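Local structure of mandelate racemase/muconate lactonizing enzyme family protein (Sorangium cellulosum, 3S5S) at residues A[128-139]-A[314-325]. The protein belongs to the mandelate racemase/muconate lactonizing enzyme family of the enolase superfamily, whose members carry a modified TIM-barrel domain. Residues are numbered along the deposited sequence; the frame is centred on the assembly and turned at random.
Sequences GGSGTALTTDIT and AGLGGFSFVDLD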
loop_
_atom_site.group_PDB
_atom_site.type_symbol
_atom_site.label_atom_id
_atom_site.label_comp_id
_atom_site.label_asym_id
_atom_site.label_seq_id
_atom_site.Cartn_x
_atom_site.Cartn_y
_atom_site.Cartn_z
ATOM N N GLY A 128 6.032 -6.814 -5.270
ATOM C CA GLY A 128 6.312 -7.639 -4.104
ATOM C C GLY A 128 6.952 -8.984 -4.428
ATOM O O GLY A 128 7.636 -9.567 -3.574
ATOM N N GLY A 129 6.736 -9.470 -5.655
ATOM C CA GLY A 129 7.275 -10.741 -6.151
ATOM C C GLY A 129 6.865 -11.991 -5.401
ATOM O O GLY A 129 7.667 -12.887 -5.292
ATOM N N SER A 130 5.635 -12.069 -4.869
ATOM C CA SER A 130 5.250 -13.247 -4.077
ATOM C C SER A 130 5.196 -14.542 -4.859
ATOM O O SER A 130 5.382 -15.637 -4.311
ATOM C CB SER A 130 3.918 -13.055 -3.377
ATOM O OG SER A 130 4.063 -12.017 -2.467
ATOM N N GLY A 131 4.926 -14.393 -6.137
ATOM C CA GLY A 131 4.972 -15.487 -7.081
ATOM C C GLY A 131 4.918 -14.919 -8.484
ATOM O O GLY A 131 4.833 -13.686 -8.675
ATOM N N THR A 132 4.994 -15.823 -9.449
ATOM C CA THR A 132 4.982 -15.476 -10.861
ATOM C C THR A 132 3.944 -16.289 -11.653
ATOM O O THR A 132 3.912 -16.190 -12.877
ATOM C CB THR A 132 6.379 -15.670 -11.549
ATOM O OG1 THR A 132 6.931 -16.950 -11.186
ATOM C CG2 THR A 132 7.352 -14.526 -11.181
ATOM N N ALA A 133 3.114 -17.078 -10.966
ATOM C CA ALA A 133 2.124 -17.918 -11.616
ATOM C C ALA A 133 0.738 -17.633 -11.069
ATOM O O ALA A 133 0.568 -17.463 -9.835
ATOM C CB ALA A 133 2.479 -19.367 -11.381
ATOM N N LEU A 134 -0.272 -17.586 -11.947
ATOM C CA LEU A 134 -1.684 -17.525 -11.446
ATOM C C LEU A 134 -2.537 -18.495 -12.193
ATOM O O LEU A 134 -2.153 -18.929 -13.258
ATOM C CB LEU A 134 -2.306 -16.128 -11.513
ATOM C CG LEU A 134 -1.637 -14.939 -10.806
ATOM C CD1 LEU A 134 -2.276 -13.648 -11.260
ATOM C CD2 LEU A 134 -1.671 -15.034 -9.250
ATOM N N THR A 135 -3.661 -18.882 -11.600
ATOM C CA THR A 135 -4.641 -19.749 -12.242
ATOM C C THR A 135 -5.942 -18.975 -12.381
ATOM O O THR A 135 -6.512 -18.543 -11.372
ATOM C CB THR A 135 -4.830 -21.006 -11.429
ATOM O OG1 THR A 135 -3.614 -21.734 -11.493
ATOM C CG2 THR A 135 -5.934 -21.907 -11.974
ATOM N N THR A 136 -6.393 -18.790 -13.625
ATOM C CA THR A 136 -7.613 -17.986 -13.894
ATOM C C THR A 136 -8.891 -18.793 -14.010
ATOM O O THR A 136 -8.869 -19.909 -14.488
ATOM C CB THR A 136 -7.428 -16.997 -15.133
ATOM O OG1 THR A 136 -8.527 -16.072 -15.196
ATOM C CG2 THR A 136 -7.187 -17.733 -16.456
ATOM N N ASP A 137 -10.004 -18.249 -13.543
ATOM C CA ASP A 137 -11.309 -18.772 -13.936
ATOM C C ASP A 137 -11.596 -18.342 -15.383
ATOM O O ASP A 137 -10.801 -17.602 -15.978
ATOM C CB ASP A 137 -12.428 -18.310 -12.976
ATOM C CG ASP A 137 -12.730 -16.822 -13.070
ATOM O OD1 ASP A 137 -12.639 -16.208 -14.149
ATOM O OD2 ASP A 137 -13.102 -16.247 -12.049
ATOM N N ILE A 138 -12.701 -18.801 -15.943
ATOM C CA ILE A 138 -13.158 -18.352 -17.236
ATOM C C ILE A 138 -14.646 -18.190 -17.151
ATOM O O ILE A 138 -15.331 -18.819 -16.340
ATOM C CB ILE A 138 -12.795 -19.327 -18.400
ATOM C CG1 ILE A 138 -12.999 -18.655 -19.786
ATOM C CG2 ILE A 138 -13.563 -20.673 -18.252
ATOM C CD1 ILE A 138 -12.811 -19.605 -21.029
ATOM N N THR A 139 -15.169 -17.326 -17.997
ATOM C CA THR A 139 -16.477 -16.831 -17.761
ATOM C C THR A 139 -17.458 -17.345 -18.785
ATOM O O THR A 139 -17.158 -17.453 -19.951
ATOM C CB THR A 139 -16.448 -15.279 -17.520
ATOM O OG1 THR A 139 -17.741 -14.729 -17.771
ATOM C CG2 THR A 139 -15.468 -14.622 -18.383
ATOM N N ALA A 314 -0.101 -11.429 -8.497
ATOM C CA ALA A 314 0.984 -12.377 -8.141
ATOM C C ALA A 314 2.130 -11.737 -7.321
ATOM O O ALA A 314 2.756 -12.403 -6.528
ATOM C CB ALA A 314 1.569 -13.107 -9.416
ATOM N N GLY A 315 2.425 -10.459 -7.550
ATOM C CA GLY A 315 3.442 -9.739 -6.773
ATOM C C GLY A 315 3.015 -9.590 -5.336
ATOM O O GLY A 315 3.792 -9.895 -4.413
ATOM N N LEU A 316 1.762 -9.207 -5.144
ATOM C CA LEU A 316 1.230 -9.014 -3.813
ATOM C C LEU A 316 1.091 -10.308 -3.008
ATOM O O LEU A 316 1.401 -10.317 -1.820
ATOM C CB LEU A 316 -0.106 -8.272 -3.835
ATOM C CG LEU A 316 -0.105 -6.798 -4.150
ATOM C CD1 LEU A 316 -1.548 -6.322 -4.349
ATOM C CD2 LEU A 316 0.592 -6.032 -3.037
ATOM N N GLY A 317 0.641 -11.388 -3.667
ATOM C CA GLY A 317 0.432 -12.633 -2.969
ATOM C C GLY A 317 -0.925 -12.549 -2.281
ATOM O O GLY A 317 -1.484 -11.477 -2.139
ATOM N N GLY A 318 -1.486 -13.681 -1.897
ATOM C CA GLY A 318 -2.673 -13.608 -1.091
ATOM C C GLY A 318 -4.034 -13.565 -1.770
ATOM O O GLY A 318 -5.051 -13.336 -1.083
ATOM N N PHE A 319 -4.077 -13.802 -3.077
ATOM C CA PHE A 319 -5.334 -13.719 -3.793
ATOM C C PHE A 319 -6.037 -15.059 -3.815
ATOM O O PHE A 319 -5.384 -16.057 -4.045
ATOM C CB PHE A 319 -5.156 -13.132 -5.185
ATOM C CG PHE A 319 -5.075 -11.639 -5.175
ATOM C CD1 PHE A 319 -3.953 -10.979 -4.602
ATOM C CD2 PHE A 319 -6.132 -10.871 -5.651
ATOM C CE1 PHE A 319 -3.866 -9.577 -4.535
ATOM C CE2 PHE A 319 -6.057 -9.456 -5.610
ATOM C CZ PHE A 319 -4.926 -8.812 -5.041
ATOM N N SER A 320 -7.333 -15.077 -3.489
ATOM C CA SER A 320 -8.142 -16.329 -3.538
ATOM C C SER A 320 -8.820 -16.564 -4.889
ATOM O O SER A 320 -9.119 -17.671 -5.234
ATOM C CB SER A 320 -9.217 -16.361 -2.437
ATOM O OG SER A 320 -8.675 -16.065 -1.153
ATOM N N PHE A 321 -9.077 -15.504 -5.639
ATOM C CA PHE A 321 -9.785 -15.633 -6.879
ATOM C C PHE A 321 -9.008 -14.847 -7.900
ATOM O O PHE A 321 -8.582 -13.698 -7.653
ATOM C CB PHE A 321 -11.206 -15.112 -6.734
ATOM C CG PHE A 321 -12.059 -15.952 -5.808
ATOM C CD1 PHE A 321 -12.263 -15.572 -4.474
ATOM C CD2 PHE A 321 -12.663 -17.136 -6.258
ATOM C CE1 PHE A 321 -13.052 -16.348 -3.615
ATOM C CE2 PHE A 321 -13.438 -17.926 -5.372
ATOM C CZ PHE A 321 -13.626 -17.519 -4.060
ATOM N N VAL A 322 -8.797 -15.467 -9.047
ATOM C CA VAL A 322 -8.248 -14.791 -10.173
ATOM C C VAL A 322 -9.236 -14.860 -11.353
ATOM O O VAL A 322 -9.615 -15.938 -11.818
ATOM C CB VAL A 322 -6.891 -15.421 -10.495
ATOM C CG1 VAL A 322 -6.255 -14.752 -11.699
ATOM C CG2 VAL A 322 -5.980 -15.375 -9.238
ATOM N N ASP A 323 -9.641 -13.708 -11.858
ATOM C CA ASP A 323 -10.616 -13.647 -12.930
ATOM C C ASP A 323 -10.062 -12.747 -14.037
ATOM O O ASP A 323 -10.532 -11.589 -14.206
ATOM C CB ASP A 323 -11.923 -13.052 -12.379
ATOM C CG ASP A 323 -12.980 -12.837 -13.463
ATOM O OD1 ASP A 323 -13.078 -13.628 -14.438
ATOM O OD2 ASP A 323 -13.729 -11.879 -13.344
ATOM N N LEU A 324 -9.067 -13.269 -14.773
ATOM C CA LEU A 324 -8.272 -12.513 -15.754
ATOM C C LEU A 324 -8.326 -13.141 -17.144
ATOM O O LEU A 324 -7.295 -13.544 -17.701
ATOM C CB LEU A 324 -6.818 -12.437 -15.292
ATOM C CG LEU A 324 -6.630 -11.687 -13.974
ATOM C CD1 LEU A 324 -5.138 -11.716 -13.529
ATOM C CD2 LEU A 324 -7.240 -10.213 -14.014
ATOM N N ASP A 325 -9.518 -13.213 -17.707
ATOM C CA ASP A 325 -9.750 -14.142 -18.808
ATOM C C ASP A 325 -10.236 -13.470 -20.124
ATOM O O ASP A 325 -10.613 -14.166 -21.055
ATOM C CB ASP A 325 -10.835 -15.123 -18.368
ATOM C CG ASP A 325 -12.176 -14.426 -18.182
ATOM O OD1 ASP A 325 -12.174 -13.202 -17.975
ATOM O OD2 ASP A 325 -13.235 -15.072 -18.260
#
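Leu-134 and Thr-136 meet Val-322 and Leu-324 where the first and last strands of the modified TIM barrel of the enolase superfamily come together, strand 133-140 against strand 319-322. The evidence that these edges join is Asp-137 N, which donates to Val-322 O at 2.9 Å with an almost straight N-H...O angle of 172°.

Leu-134 packs between this seam and the end of helix 303-316. Its CB lies 4.2 Å from Val-322 CG1, and CG rests against Ala-314 CB. At the fork the branches part: CD2 settles on Ala-314 CB at 3.8 Å, while CD1 reaches Leu-324 CD1 and the same Val-322 methyl. With CG anti to the carbonyl carbon (chi1 -57°), one leucine thus touches both helix and strand.

Thr-136 OG1, anti to its own backbone N, works in two directions. It accepts from Leu-324 N at 2.9 Å and donates to Asp-137 O in that carbonyl's plane, on a lone pair, which fixes the hydroxyl's rotation. Beyond it, the carboxylates of Asp-137 and Asp-323 cross obliquely, their OD1 atoms separated by 2.6 Å; Asp-323 OD2 makes a salt bridge with Lys-164.

At the helix end, Gly-131 N donates to Ala-314 O. Arg-90 of the second subunit bonds to Ser-130 OG and Leu-316 O, placing this corner at the dimer interface. Gly-315 O is gripped twice from one face of its carbonyl plane, by Ser-130 N and by Ser-130 OG, the latter 40° out of that plane.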